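Local structure of PAN2-PAN3 deadenylation complex catalytic subunit pan2 (4CZX) at residues 87-93 against 111-117. The protein probably shortens mRNA poly(A) tails as the catalytic subunit of the PAN deadenylation complex, this chain being the N-terminal WD40 domain of that subunit. Residues are numbered along the deposited sequence; the frame is centred on the assembly and turned at random. Where two conformers were deposited one is given.
With PO4 (phosphate ion), chain D.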
# COMPACT_ATOMS: atom_id res chain seq x y z
N PHE A 87 -24.29 -14.95 -5.55
CA PHE A 87 -24.35 -13.49 -5.54
C PHE A 87 -24.37 -12.96 -6.97
O PHE A 87 -23.54 -13.36 -7.79
CB PHE A 87 -23.14 -12.89 -4.81
CG PHE A 87 -22.89 -13.48 -3.43
CD1 PHE A 87 -22.05 -14.58 -3.27
CD2 PHE A 87 -23.44 -12.88 -2.31
CE1 PHE A 87 -21.79 -15.11 -1.98
CE2 PHE A 87 -23.19 -13.37 -1.04
CZ PHE A 87 -22.36 -14.50 -0.87
N LEU A 88 -25.29 -12.05 -7.27
CA LEU A 88 -25.37 -11.49 -8.62
C LEU A 88 -25.00 -10.01 -8.64
O LEU A 88 -25.50 -9.22 -7.85
CB LEU A 88 -26.79 -11.66 -9.22
CG LEU A 88 -26.88 -11.26 -10.70
CD1 LEU A 88 -27.84 -12.18 -11.44
CD2 LEU A 88 -27.33 -9.80 -10.91
N GLY A 89 -24.10 -9.65 -9.55
CA GLY A 89 -23.80 -8.26 -9.84
C GLY A 89 -24.07 -8.03 -11.32
O GLY A 89 -24.35 -8.98 -12.05
N SER A 90 -23.99 -6.78 -11.76
CA SER A 90 -24.27 -6.47 -13.16
C SER A 90 -23.36 -7.17 -14.15
O SER A 90 -23.77 -7.43 -15.28
CB SER A 90 -24.19 -4.95 -13.39
OG SER A 90 -25.39 -4.35 -12.97
N ARG A 91 -22.13 -7.47 -13.74
CA ARG A 91 -21.11 -7.97 -14.67
C ARG A 91 -20.68 -9.41 -14.40
O ARG A 91 -19.85 -9.97 -15.12
CB ARG A 91 -19.86 -7.07 -14.62
CG ARG A 91 -20.13 -5.59 -14.97
CD ARG A 91 -20.60 -5.43 -16.41
NE ARG A 91 -19.77 -6.22 -17.31
CZ ARG A 91 -18.58 -5.83 -17.77
NH1 ARG A 91 -18.09 -4.64 -17.43
NH2 ARG A 91 -17.88 -6.63 -18.57
N SER A 92 -21.24 -10.02 -13.36
CA SER A 92 -20.73 -11.32 -12.94
C SER A 92 -21.65 -12.04 -11.97
O SER A 92 -22.55 -11.43 -11.38
CB SER A 92 -19.35 -11.17 -12.29
OG SER A 92 -19.47 -10.49 -11.05
N VAL A 93 -21.39 -13.33 -11.80
CA VAL A 93 -22.09 -14.14 -10.82
C VAL A 93 -21.01 -14.80 -9.97
O VAL A 93 -20.02 -15.29 -10.51
CB VAL A 93 -23.00 -15.20 -11.48
CG1 VAL A 93 -23.78 -15.98 -10.42
CG2 VAL A 93 -23.94 -14.55 -12.49
N MET A 111 -22.46 -10.83 -19.87
CA MET A 111 -22.95 -10.24 -18.63
C MET A 111 -22.64 -8.75 -18.63
O MET A 111 -21.59 -8.33 -18.15
CB MET A 111 -22.33 -10.93 -17.41
CG MET A 111 -22.65 -12.40 -17.33
SD MET A 111 -21.77 -13.22 -15.98
CE MET A 111 -22.51 -14.85 -16.03
N GLN A 112 -23.57 -7.96 -19.18
CA GLN A 112 -23.35 -6.53 -19.33
C GLN A 112 -24.10 -5.72 -18.30
O GLN A 112 -23.58 -4.72 -17.79
CB GLN A 112 -23.73 -6.08 -20.74
CG GLN A 112 -22.71 -6.50 -21.79
CD GLN A 112 -21.28 -6.10 -21.41
OE1 GLN A 112 -21.01 -4.94 -21.08
NE2 GLN A 112 -20.36 -7.07 -21.46
N ASP A 113 -25.33 -6.11 -18.00
CA ASP A 113 -26.11 -5.46 -16.96
C ASP A 113 -27.13 -6.43 -16.38
O ASP A 113 -28.35 -6.24 -16.53
CB ASP A 113 -26.79 -4.19 -17.50
CG ASP A 113 -27.36 -3.32 -16.39
OD1 ASP A 113 -27.09 -3.61 -15.20
OD2 ASP A 113 -28.08 -2.35 -16.69
N LEU A 114 -26.63 -7.48 -15.73
CA LEU A 114 -27.48 -8.48 -15.07
C LEU A 114 -28.25 -7.86 -13.92
O LEU A 114 -27.71 -7.01 -13.22
CB LEU A 114 -26.64 -9.64 -14.54
CG LEU A 114 -25.80 -10.42 -15.54
CD1 LEU A 114 -25.03 -11.50 -14.78
CD2 LEU A 114 -26.68 -11.04 -16.60
N ARG A 115 -29.50 -8.28 -13.72
CA ARG A 115 -30.34 -7.73 -12.66
C ARG A 115 -31.03 -8.78 -11.81
O ARG A 115 -31.51 -8.49 -10.70
CB ARG A 115 -31.42 -6.81 -13.27
CG ARG A 115 -30.87 -5.57 -13.98
CD ARG A 115 -30.12 -4.65 -13.03
NE ARG A 115 -29.62 -3.48 -13.76
CZ ARG A 115 -30.32 -2.36 -13.96
NH1 ARG A 115 -31.55 -2.23 -13.47
NH2 ARG A 115 -29.78 -1.35 -14.65
N ALA A 116 -31.11 -10.00 -12.33
CA ALA A 116 -31.96 -11.00 -11.74
C ALA A 116 -31.50 -12.41 -12.04
O ALA A 116 -30.94 -12.69 -13.10
CB ALA A 116 -33.42 -10.82 -12.23
N MET A 117 -31.79 -13.30 -11.12
CA MET A 117 -31.63 -14.71 -11.41
C MET A 117 -32.58 -15.58 -10.63
O MET A 117 -33.13 -15.16 -9.60
CB MET A 117 -30.21 -15.13 -11.13
CG MET A 117 -29.89 -14.95 -9.75
SD MET A 117 -28.23 -15.55 -9.64
CE MET A 117 -28.05 -15.01 -8.04
P PO4 D . -14.05 -6.26 -17.61
O1 PO4 D . -14.75 -5.91 -18.91
O2 PO4 D . -14.58 -5.36 -16.52
O3 PO4 D . -14.32 -7.71 -17.27
O4 PO4 D . -12.56 -6.06 -17.76
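Between S90 and L114 the backbones come within 4.2 Å, CA to CA, and the L114 N-H bonds S90 O at 2.9 Å and 164°; from there they diverge to 7.3 Å between the CA atoms of L88 and A116. S90 OG donates to D113 OD1 at 2.9 Å, nearly along the C-O axis. The same oxygen also accepts from R115 NE, which comes from above the carboxylate plane, while R115 NH2 bridges to OD2. Two donors thus share OD1, and R76 NE, bonded to S90 OG, extends the network.

Residues 87-93 span the hairpin turn joining strands 85-88 and 93-96, with G89 N bonded to S92 O, whereas 111-117 leads into strand 114-119, the first of the following four-stranded sheet. The contact therefore joins adjacent blades of the beta-propeller, in predicted WD repeats 2 and 3.

R91 folds back through bends at chi2 (-64°) and chi3 (-46°), bringing NE to M111 O at 2.9 Å, in both the guanidinium and carbonyl planes. Q112 OE1 stands over the rim of one guanidinium face, while Q112 NE2 is held by E109 O. R91 NH2 reaches a phosphate, probably from the crystallisation liquor, that R107 also binds. An alanine here would remove the guanidinium, and M111 O would probably lose this side-chain donor and the phosphate one arginine donor.

At the diverging end the side chains of L88 and L114 cross at about a right angle, L88 CD2 lying 3.7 Å from L114 CB, and M117 CE packs against L88 CB. Separately, M111, extended beyond CG, carries CE to V93 CG2, 3.8 Å away, and both side chains also touch I139 of strand 135-140.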